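UDP-N-acetylglucosamine 2-epimerase (Methanocaldococcus jannaschii, PDB 4NES) probably catalyses, as a homodimer, the reversible epimerisation at C-2 that converts UDP-N-acetylglucosamine into UDP-N-acetylmannosamine. Local coordinates at residues V167-D173 with G351-I357; V188-F192 with L272-L277; I225-I229 with L257-I263; A281-D287 with V300-R306. All blocks are in the same frame, centred on the assembly; numbering follows the deposited sequence.

Interaction 1: V167-D173 with G351-I357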
# COMPACT_ATOMS: atom_id res chain seq x y z
N VAL A 167 -1.70 11.62 -20.26
CA VAL A 167 -1.93 13.06 -20.34
C VAL A 167 -0.67 13.89 -20.49
O VAL A 167 -0.74 15.12 -20.61
CB VAL A 167 -2.72 13.58 -19.11
CG1 VAL A 167 -4.11 12.95 -19.01
CG2 VAL A 167 -1.93 13.35 -17.81
N GLY A 168 0.49 13.24 -20.51
CA GLY A 168 1.77 13.92 -20.48
C GLY A 168 2.16 14.19 -19.04
O GLY A 168 1.41 13.88 -18.12
N ASN A 169 3.36 14.74 -18.84
CA ASN A 169 3.80 15.10 -17.50
C ASN A 169 3.62 16.59 -17.27
O ASN A 169 4.06 17.40 -18.09
CB ASN A 169 5.26 14.67 -17.29
CG ASN A 169 5.65 14.63 -15.82
OD1 ASN A 169 5.45 15.59 -15.07
ND2 ASN A 169 6.18 13.49 -15.38
N THR A 170 2.99 16.95 -16.15
CA THR A 170 2.79 18.37 -15.80
C THR A 170 4.10 19.16 -15.66
O THR A 170 4.08 20.40 -15.67
CB THR A 170 1.99 18.55 -14.50
OG1 THR A 170 2.70 17.93 -13.42
CG2 THR A 170 0.60 17.94 -14.60
N ILE A 171 5.24 18.47 -15.53
CA ILE A 171 6.50 19.19 -15.47
C ILE A 171 6.77 19.94 -16.78
O ILE A 171 7.43 20.99 -16.76
CB ILE A 171 7.68 18.25 -15.12
CG1 ILE A 171 8.88 19.07 -14.64
CG2 ILE A 171 8.05 17.35 -16.29
CD1 ILE A 171 8.60 19.85 -13.38
N VAL A 172 6.23 19.46 -17.90
CA VAL A 172 6.34 20.22 -19.14
C VAL A 172 5.60 21.55 -19.01
O VAL A 172 6.16 22.59 -19.33
CB VAL A 172 5.81 19.45 -20.37
CG1 VAL A 172 6.00 20.28 -21.65
CG2 VAL A 172 6.52 18.13 -20.51
N ASP A 173 4.36 21.50 -18.53
CA ASP A 173 3.60 22.73 -18.28
C ASP A 173 4.41 23.68 -17.40
O ASP A 173 4.51 24.87 -17.69
CB ASP A 173 2.31 22.48 -17.48
CG ASP A 173 1.42 21.38 -18.03
OD1 ASP A 173 1.88 20.41 -18.66
OD2 ASP A 173 0.20 21.45 -17.74
N GLY A 351 2.60 20.22 -22.74
CA GLY A 351 2.54 21.24 -21.70
C GLY A 351 1.17 21.73 -21.30
O GLY A 351 1.04 22.80 -20.69
N LYS A 352 0.14 20.95 -21.62
CA LYS A 352 -1.21 21.26 -21.21
C LYS A 352 -1.80 20.11 -20.39
O LYS A 352 -3.01 19.91 -20.35
CB LYS A 352 -2.09 21.58 -22.43
CG LYS A 352 -1.62 22.82 -23.19
CD LYS A 352 -2.53 23.14 -24.36
CE LYS A 352 -1.97 24.28 -25.21
NZ LYS A 352 -2.08 25.61 -24.56
N SER A 353 -0.93 19.38 -19.72
CA SER A 353 -1.34 18.24 -18.91
C SER A 353 -2.22 18.64 -17.72
O SER A 353 -3.17 17.94 -17.38
CB SER A 353 -0.11 17.50 -18.41
OG SER A 353 0.66 17.06 -19.51
N GLY A 354 -1.89 19.76 -17.08
CA GLY A 354 -2.68 20.23 -15.95
C GLY A 354 -4.12 20.49 -16.34
O GLY A 354 -5.04 20.05 -15.66
N GLU A 355 -4.32 21.17 -17.46
CA GLU A 355 -5.67 21.46 -17.92
C GLU A 355 -6.41 20.18 -18.27
O GLU A 355 -7.59 20.05 -17.97
CB GLU A 355 -5.63 22.44 -19.09
CG GLU A 355 -5.31 23.89 -18.69
CD GLU A 355 -6.50 24.65 -18.12
OE1 GLU A 355 -7.60 24.06 -18.01
OE2 GLU A 355 -6.33 25.84 -17.80
N ARG A 356 -5.72 19.23 -18.90
CA ARG A 356 -6.36 17.97 -19.29
C ARG A 356 -6.79 17.16 -18.06
O ARG A 356 -7.89 16.61 -18.03
CB ARG A 356 -5.44 17.14 -20.18
CG ARG A 356 -5.94 15.73 -20.46
CD ARG A 356 -6.75 15.62 -21.75
NE ARG A 356 -6.86 14.22 -22.17
CZ ARG A 356 -7.93 13.46 -22.01
NH1 ARG A 356 -9.01 13.96 -21.45
NH2 ARG A 356 -7.90 12.19 -22.41
N ILE A 357 -5.93 17.12 -17.05
CA ILE A 357 -6.24 16.44 -15.79
C ILE A 357 -7.48 17.02 -15.14
O ILE A 357 -8.38 16.28 -14.73
CB ILE A 357 -5.05 16.51 -14.84
CG1 ILE A 357 -3.95 15.56 -15.33
CG2 ILE A 357 -5.46 16.12 -13.41
CD1 ILE A 357 -2.61 15.76 -14.65
O HOH W 1 -2.03 22.97 -18.19
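With CG swung beside its own backbone N (chi1 -51°), Asp173 lays its carboxylate against the first turn of helix 353-363 and takes two of its backbone N-H groups at once. Gly354 N gives a nearly straight bond to Asp173 OD2 (2.8 Å, 169°), while Ser353 N makes a longer one to Asp173 OD1, 3.2 Å. Both oxygens are met on their syn sides, a fork that fixes the rotation of the group. A water donates to Asp173 OD2 as well and accepts from Glu355 N. The negative charge sits at a helix N-terminus, where the dipole would probably help to hold it. An alanine in place of Asp173 is likely to leave the N-H groups of Ser353 and Gly354 without their acceptor and the helix start less firmly held.

Ser353 answers with OG, which donates to Val167 O at 2.6 Å, and any side chain at Gly168 would run into that hydroxyl. Beyond it Val167 straddles the next turn, CG1 on Arg356 CG (3.6 Å) and CG2 on Ile357 CG1 (3.9 Å). Asn169 positions the opposing segment: as N-cap it accepts from Ile171 N, and Glu117 holds its amide. Two helix N-termini thus meet here. Around them, Val167 and Ile357 rest on Phe144 of strand 142-145, Asp173 on Pro18 of helix 10-23, and Ile171 on helix 289-298.

Interaction 2: V188-F192 with L272-L277. With UDP (uridine-5'-diphosphate), chain C.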
# COMPACT_ATOMS: atom_id res chain seq x y z
N VAL A 188 16.01 37.34 -10.88
CA VAL A 188 16.46 35.98 -11.21
C VAL A 188 17.77 36.03 -12.00
O VAL A 188 18.71 35.28 -11.71
CB VAL A 188 15.39 35.20 -11.99
CG1 VAL A 188 15.90 33.82 -12.37
CG2 VAL A 188 14.14 35.06 -11.14
N ARG A 189 17.85 36.93 -12.98
CA ARG A 189 19.07 37.09 -13.76
C ARG A 189 20.24 37.51 -12.87
O ARG A 189 21.36 37.03 -13.05
CB ARG A 189 18.84 38.15 -14.83
CG ARG A 189 20.04 38.46 -15.71
CD ARG A 189 19.93 37.77 -17.06
NE ARG A 189 20.94 36.73 -17.24
CZ ARG A 189 21.02 35.94 -18.30
NH1 ARG A 189 20.14 36.06 -19.29
NH2 ARG A 189 21.97 35.02 -18.38
N ALA A 190 19.97 38.38 -11.90
CA ALA A 190 21.01 38.83 -10.98
C ALA A 190 21.52 37.69 -10.10
O ALA A 190 22.73 37.57 -9.88
CB ALA A 190 20.50 40.00 -10.14
N PHE A 191 20.62 36.84 -9.63
CA PHE A 191 21.03 35.66 -8.88
C PHE A 191 21.95 34.80 -9.74
O PHE A 191 23.03 34.39 -9.31
CB PHE A 191 19.83 34.82 -8.46
CG PHE A 191 20.17 33.36 -8.24
CD1 PHE A 191 20.67 32.94 -7.02
CD2 PHE A 191 20.01 32.42 -9.26
CE1 PHE A 191 20.99 31.60 -6.81
CE2 PHE A 191 20.36 31.10 -9.06
CZ PHE A 191 20.84 30.69 -7.84
N PHE A 192 21.49 34.51 -10.96
CA PHE A 192 22.24 33.64 -11.87
C PHE A 192 23.64 34.18 -12.08
O PHE A 192 24.62 33.44 -11.97
CB PHE A 192 21.52 33.51 -13.21
CG PHE A 192 22.27 32.70 -14.22
CD1 PHE A 192 22.17 31.31 -14.24
CD2 PHE A 192 23.11 33.31 -15.14
CE1 PHE A 192 22.88 30.56 -15.16
CE2 PHE A 192 23.82 32.57 -16.06
CZ PHE A 192 23.70 31.19 -16.08
N LEU A 272 12.51 29.31 -10.28
CA LEU A 272 12.93 30.21 -11.36
C LEU A 272 14.44 30.24 -11.48
O LEU A 272 15.02 30.16 -12.58
CB LEU A 272 12.38 31.62 -11.13
CG LEU A 272 10.87 31.72 -11.04
CD1 LEU A 272 10.47 33.16 -10.74
CD2 LEU A 272 10.21 31.24 -12.32
N GLU A 273 15.09 30.36 -10.33
CA GLU A 273 16.54 30.35 -10.26
C GLU A 273 17.10 29.02 -10.78
O GLU A 273 18.07 28.99 -11.55
CB GLU A 273 16.98 30.61 -8.82
CG GLU A 273 16.74 32.05 -8.35
CD GLU A 273 15.30 32.31 -7.93
OE1 GLU A 273 14.53 31.35 -7.73
OE2 GLU A 273 14.95 33.50 -7.78
N PHE A 274 16.49 27.91 -10.36
CA PHE A 274 17.01 26.61 -10.76
C PHE A 274 16.83 26.35 -12.25
O PHE A 274 17.71 25.77 -12.89
CB PHE A 274 16.42 25.48 -9.92
CG PHE A 274 17.24 24.23 -9.98
CD1 PHE A 274 18.46 24.18 -9.34
CD2 PHE A 274 16.81 23.13 -10.71
CE1 PHE A 274 19.25 23.04 -9.41
CE2 PHE A 274 17.60 21.99 -10.77
CZ PHE A 274 18.82 21.95 -10.13
N LEU A 275 15.70 26.77 -12.82
CA LEU A 275 15.49 26.63 -14.25
C LEU A 275 16.58 27.35 -15.04
O LEU A 275 17.06 26.85 -16.05
CB LEU A 275 14.13 27.20 -14.66
CG LEU A 275 12.92 26.34 -14.34
CD1 LEU A 275 11.67 27.15 -14.64
CD2 LEU A 275 12.92 25.05 -15.15
N MSE A 276 16.98 28.52 -14.56
CA MSE A 276 18.08 29.23 -15.20
C MSE A 276 19.40 28.46 -15.11
O MSE A 276 20.16 28.39 -16.08
CB MSE A 276 18.22 30.63 -14.60
CG MSE A 276 17.13 31.59 -15.04
SE MSE A 276 17.10 31.86 -16.97
CE MSE A 276 18.88 32.61 -17.19
N LEU A 277 19.67 27.88 -13.95
CA LEU A 277 20.87 27.06 -13.82
C LEU A 277 20.82 25.85 -14.75
O LEU A 277 21.81 25.50 -15.38
CB LEU A 277 21.07 26.61 -12.38
CG LEU A 277 21.46 27.72 -11.40
CD1 LEU A 277 21.40 27.17 -9.99
CD2 LEU A 277 22.86 28.26 -11.71
N1 UDP C . 14.62 22.24 -7.91
C2 UDP C . 14.58 23.53 -7.52
N3 UDP C . 15.63 24.07 -6.87
C4 UDP C . 16.75 23.36 -6.59
C5 UDP C . 16.83 22.02 -6.98
C6 UDP C . 15.72 21.48 -7.64
O2 UDP C . 13.58 24.22 -7.75
O4 UDP C . 17.80 23.96 -5.91
C1' UDP C . 13.48 21.58 -8.58
C2' UDP C . 13.69 21.03 -9.89
O2' UDP C . 13.65 22.04 -10.87
C3' UDP C . 12.63 20.02 -10.00
C4' UDP C . 12.40 19.60 -8.63
O4' UDP C . 13.17 20.43 -7.80
O3' UDP C . 11.43 20.51 -10.55
C5' UDP C . 12.83 18.20 -8.35
O5' UDP C . 12.70 17.88 -6.99
PA UDP C . 13.68 16.86 -6.26
O1A UDP C . 13.91 17.37 -4.85
O2A UDP C . 14.96 16.75 -7.05
O3A UDP C . 12.94 15.48 -6.12
PB UDP C . 12.59 14.32 -7.12
O1B UDP C . 12.15 14.89 -8.46
O2B UDP C . 13.78 13.41 -7.25
O3B UDP C . 11.46 13.62 -6.40
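Val188 and Phe192, one turn apart, form a ridge that settles into the groove between Leu272-Met276 and Glu273-Leu277 on the neighbouring helix. This is ridges-into-grooves packing of two helices in a GT-B enzyme: the short segments cross at -53°, and their axes pass 9.4 Å apart at the closest point.

Val188 is one of the main knobs, set among Leu272, Glu273 and Met276. Its two methyls split the work, CG1 on Met276 CG (3.7 Å) and CG2 between Leu272 CB and the carboxylate end of Glu273. A turn later Phe192 CE1 comes to 3.6 Å from Met276 O, at a slant to the ring, and the side chain slides past Leu277, whose CD2 reaches Phe192 CD1.

The flanks close the hollow. In Phe191 a CG anti to the backbone N (chi1 155°) turns the ring toward helix 271-280 and onto the stem of Glu273, a CH-pi contact with Glu273 CG 3.8 Å from the ring centroid; Leu277 CD1 fits at the edge of the same ring. Bending at CB-CG brings the Glu273 carboxylate back toward Val188. On the other flank Met276, present as selenomethionine, curls so that its CE methyl sits over the rim of one face of the Arg189 guanidinium.

Strand 201-205 underlies the pair, with Tyr201 touching Phe192 and Leu203 touching Leu277. The side of helix 271-280 turned from this contact serves the nucleotide: the Phe274 ring lies flat over the uracil of UDP, with Phe274 CD1 3.3 Å from UDP C4.

Interaction 3: I225-I229 with L257-I263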
# COMPACT_ATOMS: atom_id res chain seq x y z
N ILE A 225 33.04 12.86 -9.01
CA ILE A 225 32.95 14.28 -9.31
C ILE A 225 34.34 14.94 -9.29
O ILE A 225 34.66 15.72 -10.19
CB ILE A 225 31.99 15.02 -8.35
CG1 ILE A 225 30.57 14.46 -8.48
CG2 ILE A 225 32.02 16.51 -8.62
CD1 ILE A 225 29.94 14.68 -9.86
N PHE A 226 35.15 14.61 -8.29
CA PHE A 226 36.53 15.12 -8.23
C PHE A 226 37.30 14.78 -9.51
O PHE A 226 38.07 15.60 -10.02
CB PHE A 226 37.25 14.49 -7.04
CG PHE A 226 37.13 15.26 -5.75
CD1 PHE A 226 35.89 15.54 -5.20
CD2 PHE A 226 38.26 15.68 -5.07
CE1 PHE A 226 35.78 16.24 -4.01
CE2 PHE A 226 38.16 16.38 -3.88
CZ PHE A 226 36.92 16.66 -3.35
N GLU A 227 37.06 13.59 -10.04
CA GLU A 227 37.76 13.12 -11.22
C GLU A 227 37.31 13.81 -12.51
O GLU A 227 38.14 14.15 -13.36
CB GLU A 227 37.61 11.61 -11.35
CG GLU A 227 38.79 10.92 -11.96
CD GLU A 227 38.78 9.45 -11.66
OE1 GLU A 227 39.10 9.08 -10.51
OE2 GLU A 227 38.46 8.66 -12.57
N ILE A 228 35.99 14.01 -12.65
CA ILE A 228 35.43 14.78 -13.76
C ILE A 228 36.10 16.14 -13.86
O ILE A 228 36.47 16.59 -14.94
CB ILE A 228 33.92 15.06 -13.53
CG1 ILE A 228 33.06 13.86 -13.90
CG2 ILE A 228 33.45 16.28 -14.34
CD1 ILE A 228 31.58 14.17 -13.79
N ILE A 229 36.21 16.79 -12.71
CA ILE A 229 36.80 18.12 -12.62
C ILE A 229 38.24 18.13 -13.14
O ILE A 229 38.63 19.02 -13.89
CB ILE A 229 36.77 18.59 -11.16
CG1 ILE A 229 35.32 18.79 -10.70
CG2 ILE A 229 37.59 19.86 -11.00
CD1 ILE A 229 35.18 18.93 -9.20
N LEU A 257 34.39 18.61 -0.07
CA LEU A 257 33.73 19.31 -1.18
C LEU A 257 34.00 20.81 -1.11
O LEU A 257 34.39 21.43 -2.09
CB LEU A 257 32.22 19.08 -1.17
CG LEU A 257 31.63 17.73 -1.58
CD1 LEU A 257 30.12 17.79 -1.45
CD2 LEU A 257 32.02 17.34 -2.99
N LYS A 258 33.77 21.39 0.07
CA LYS A 258 33.96 22.82 0.25
C LYS A 258 35.42 23.22 0.01
O LYS A 258 35.70 24.36 -0.36
CB LYS A 258 33.50 23.27 1.63
CG LYS A 258 32.19 24.04 1.61
CD LYS A 258 32.34 25.39 0.92
CE LYS A 258 30.99 26.04 0.63
NZ LYS A 258 30.07 25.95 1.79
N SER A 259 36.33 22.27 0.20
CA SER A 259 37.75 22.48 -0.05
C SER A 259 38.09 22.47 -1.53
O SER A 259 39.14 22.98 -1.93
CB SER A 259 38.58 21.41 0.66
OG SER A 259 39.03 21.87 1.93
N ASN A 260 37.22 21.89 -2.34
CA ASN A 260 37.45 21.84 -3.77
C ASN A 260 37.03 23.17 -4.40
O ASN A 260 35.84 23.49 -4.45
CB ASN A 260 36.69 20.67 -4.39
CG ASN A 260 37.15 20.35 -5.80
OD1 ASN A 260 37.48 21.25 -6.58
ND2 ASN A 260 37.18 19.06 -6.13
N LYS A 261 38.00 23.93 -4.89
CA LYS A 261 37.73 25.28 -5.38
C LYS A 261 37.01 25.29 -6.73
O LYS A 261 36.57 26.34 -7.20
CB LYS A 261 39.02 26.09 -5.44
CG LYS A 261 39.82 26.07 -4.15
CD LYS A 261 41.11 26.86 -4.28
CE LYS A 261 40.83 28.35 -4.43
NZ LYS A 261 40.42 28.98 -3.15
N LYS A 262 36.87 24.12 -7.35
CA LYS A 262 36.13 24.01 -8.60
C LYS A 262 34.67 23.62 -8.38
O LYS A 262 33.90 23.52 -9.33
CB LYS A 262 36.80 23.02 -9.55
CG LYS A 262 38.18 23.45 -10.01
CD LYS A 262 38.12 24.69 -10.89
CE LYS A 262 37.43 24.39 -12.21
NZ LYS A 262 38.04 25.16 -13.34
N ILE A 263 34.30 23.40 -7.12
CA ILE A 263 32.90 23.11 -6.79
C ILE A 263 32.28 24.29 -6.07
O ILE A 263 32.78 24.72 -5.02
CB ILE A 263 32.75 21.87 -5.89
CG1 ILE A 263 33.38 20.64 -6.55
CG2 ILE A 263 31.27 21.63 -5.59
CD1 ILE A 263 33.30 19.36 -5.71
O HOH W 2 38.85 17.78 -8.33
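Asn260 ND2 is held from two directions by helix 215-232. It gives a hydrogen bond to a water at 3.0 Å, and that water donates to Phe226 O at 2.9 Å; the same nitrogen sits over the centre of the Phe226 ring, 3.5 Å above its plane. Asn260 CG, anti to the backbone N (chi1 -165°), carries the amide out to the helix, its plane 76° from that of the ring. Asn260 OD1 accepts from Lys262 N at 3.0 Å in an Asx turn, within the type I turn that leads into edge strand 263-266.

Ile229 CD1 also touches Asn260 ND2 and packs on Ile263 CG1 at 3.6 Å, while Ile229 CG2 lies on the first methylenes of Lys262. Leu257 CD2 meets the ring edge of Phe226.

This joins two peripheral parts of the C-terminal Rossmann-like domain, helix 215-232 and the turn after helix 254-259. Were Phe226 an alanine, Asn260 ND2 would probably lose the aromatic face it packs on, and a gap would open beside Leu257. One asparagine thus does double duty, its oxygen shaping its own turn, its nitrogen reaching the helix through a water and over the Phe226 ring.

Interaction 4: A281-D287 with V300-R306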
# COMPACT_ATOMS: atom_id res chain seq x y z
N ALA A 281 23.39 25.17 -18.22
CA ALA A 281 24.42 24.20 -17.87
C ALA A 281 24.95 23.53 -19.13
O ALA A 281 24.19 23.27 -20.06
CB ALA A 281 23.85 23.17 -16.92
N GLU A 282 26.25 23.24 -19.17
CA GLU A 282 26.79 22.48 -20.31
C GLU A 282 26.30 21.04 -20.22
O GLU A 282 26.03 20.40 -21.24
CB GLU A 282 28.31 22.54 -20.35
CG GLU A 282 28.90 21.82 -21.56
CD GLU A 282 30.40 21.98 -21.68
OE1 GLU A 282 31.05 22.29 -20.66
OE2 GLU A 282 30.93 21.79 -22.79
N LEU A 283 26.19 20.54 -19.00
CA LEU A 283 25.54 19.26 -18.79
C LEU A 283 25.04 19.16 -17.35
O LEU A 283 25.47 19.93 -16.48
CB LEU A 283 26.44 18.10 -19.24
CG LEU A 283 27.37 17.31 -18.33
CD1 LEU A 283 26.57 16.21 -17.71
CD2 LEU A 283 28.53 16.72 -19.13
N ILE A 284 24.06 18.29 -17.13
CA ILE A 284 23.44 18.13 -15.82
C ILE A 284 23.76 16.74 -15.26
O ILE A 284 23.66 15.74 -15.97
CB ILE A 284 21.91 18.37 -15.93
CG1 ILE A 284 21.63 19.85 -16.21
CG2 ILE A 284 21.22 17.89 -14.66
CD1 ILE A 284 20.22 20.13 -16.72
N LEU A 285 24.19 16.69 -14.00
CA LEU A 285 24.48 15.44 -13.31
C LEU A 285 23.52 15.33 -12.15
O LEU A 285 23.45 16.23 -11.32
CB LEU A 285 25.90 15.47 -12.74
CG LEU A 285 27.01 15.92 -13.67
CD1 LEU A 285 28.28 16.27 -12.88
CD2 LEU A 285 27.30 14.82 -14.64
N THR A 286 22.76 14.24 -12.08
CA THR A 286 21.71 14.20 -11.08
C THR A 286 21.28 12.80 -10.70
O THR A 286 21.49 11.83 -11.45
CB THR A 286 20.48 14.99 -11.58
OG1 THR A 286 19.60 15.30 -10.48
CG2 THR A 286 19.71 14.21 -12.64
N ASP A 287 20.63 12.69 -9.54
CA ASP A 287 19.82 11.51 -9.26
C ASP A 287 18.36 11.88 -8.98
O ASP A 287 17.59 11.05 -8.50
CB ASP A 287 20.42 10.64 -8.14
CG ASP A 287 20.38 11.29 -6.77
OD1 ASP A 287 19.85 12.41 -6.64
OD2 ASP A 287 20.87 10.66 -5.80
N VAL A 300 19.30 19.82 -22.53
CA VAL A 300 20.61 19.83 -21.91
C VAL A 300 20.94 18.39 -21.57
O VAL A 300 20.16 17.73 -20.91
CB VAL A 300 20.59 20.69 -20.62
CG1 VAL A 300 21.95 20.69 -19.95
CG2 VAL A 300 20.17 22.13 -20.95
N PRO A 301 22.09 17.89 -22.05
CA PRO A 301 22.41 16.48 -21.79
C PRO A 301 22.46 16.16 -20.29
O PRO A 301 22.92 16.96 -19.48
CB PRO A 301 23.82 16.33 -22.39
CG PRO A 301 23.93 17.43 -23.37
CD PRO A 301 23.14 18.57 -22.81
N CYS A 302 21.97 14.97 -19.95
CA CYS A 302 21.85 14.56 -18.56
C CYS A 302 22.65 13.28 -18.31
O CYS A 302 22.69 12.37 -19.16
CB CYS A 302 20.38 14.35 -18.22
SG CYS A 302 20.05 14.13 -16.45
N ILE A 303 23.29 13.21 -17.15
CA ILE A 303 23.92 11.98 -16.69
C ILE A 303 23.31 11.65 -15.34
O ILE A 303 23.36 12.45 -14.41
CB ILE A 303 25.44 12.14 -16.57
CG1 ILE A 303 26.06 12.29 -17.95
CG2 ILE A 303 26.05 10.93 -15.84
CD1 ILE A 303 27.50 12.76 -17.92
N THR A 304 22.71 10.46 -15.26
CA THR A 304 21.97 10.07 -14.06
C THR A 304 22.80 9.13 -13.20
O THR A 304 23.23 8.06 -13.65
CB THR A 304 20.60 9.46 -14.42
OG1 THR A 304 19.82 10.43 -15.11
CG2 THR A 304 19.85 9.06 -13.16
N LEU A 305 23.03 9.55 -11.96
CA LEU A 305 23.89 8.81 -11.03
C LEU A 305 23.08 7.74 -10.30
O LEU A 305 23.01 7.72 -9.06
CB LEU A 305 24.53 9.81 -10.05
CG LEU A 305 25.31 10.96 -10.71
CD1 LEU A 305 25.47 12.13 -9.75
CD2 LEU A 305 26.67 10.49 -11.19
N ARG A 306 22.46 6.85 -11.08
CA ARG A 306 21.63 5.76 -10.57
C ARG A 306 21.83 4.55 -11.46
O ARG A 306 22.31 4.68 -12.59
CB ARG A 306 20.14 6.16 -10.57
CG ARG A 306 19.78 7.31 -9.65
CD ARG A 306 18.33 7.76 -9.84
NE ARG A 306 17.40 6.64 -9.72
CZ ARG A 306 16.12 6.67 -10.07
NH1 ARG A 306 15.58 7.78 -10.54
NH2 ARG A 306 15.37 5.58 -9.94
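Ile284 and Thr286 each hold the neighbouring strand with both backbone polar groups. Ile284 N donates to Pro301 O (2.9 Å) and Ile284 O accepts from Ile303 N (2.8 Å); Thr286 N then reaches Ile303 O (3.0 Å) and Thr286 O takes Leu305 N (2.8 Å). After that last bond Leu305, centre of an inverse gamma turn, leaves the strand.

Side chains pack closely on both faces. Leu285 and Ile303 lie side by side, and Leu283 CD1 reaches Ile303 CD1 at 3.6 Å under helix 327-338. On the other face the Ile284 and Val300 side chains cross at about a right angle, CD1 of Ile284 3.7 Å from CG1 of Val300. Thr286 OG1, anti to the backbone N (chi1 -163°), bonds to Thr205 OG1, which leaves CG2 to meet Cys302 SG. Parallel strands joined through helix 289-298 make this a beta-alpha-beta unit of the C-terminal Rossmann-like domain, and that helix covers the Ile284 face.

Glu282 is looser: partly exposed, its side chain points away from the partner strand to a salt bridge with Lys234, although Val300 CG1 still packs on Ala281 O next door. At the C-terminal end Asp287 CB rests on Arg306 CG, while its carboxylate accepts from His207 N and Arg208 N, His207 being the probable active-site residue.

In the fold
Following the chain from the N terminus, the seven-stranded domain is nearly complete when residues 167-173 open interaction 1, the longest loop, closed at 351-357 when the C-terminal helix returns to that domain. Everything else nests inside it. Helix 186-195 opens interaction 2, which closes at 272-277; interaction 3, from 225-229 to 257-263, lies wholly within that loop. Interaction 4 follows in series, starting just after helix 271-280 and closing at 300-306, and none of the loops cross. Interactions 2 to 4 lie in the second domain, joining respectively two helices, a helix and a turn, and two neighbouring strands. Interactions 3 and 4 touch directly, as Ile225 CD1 and Ile228 CD1 pack on Leu285 CD1.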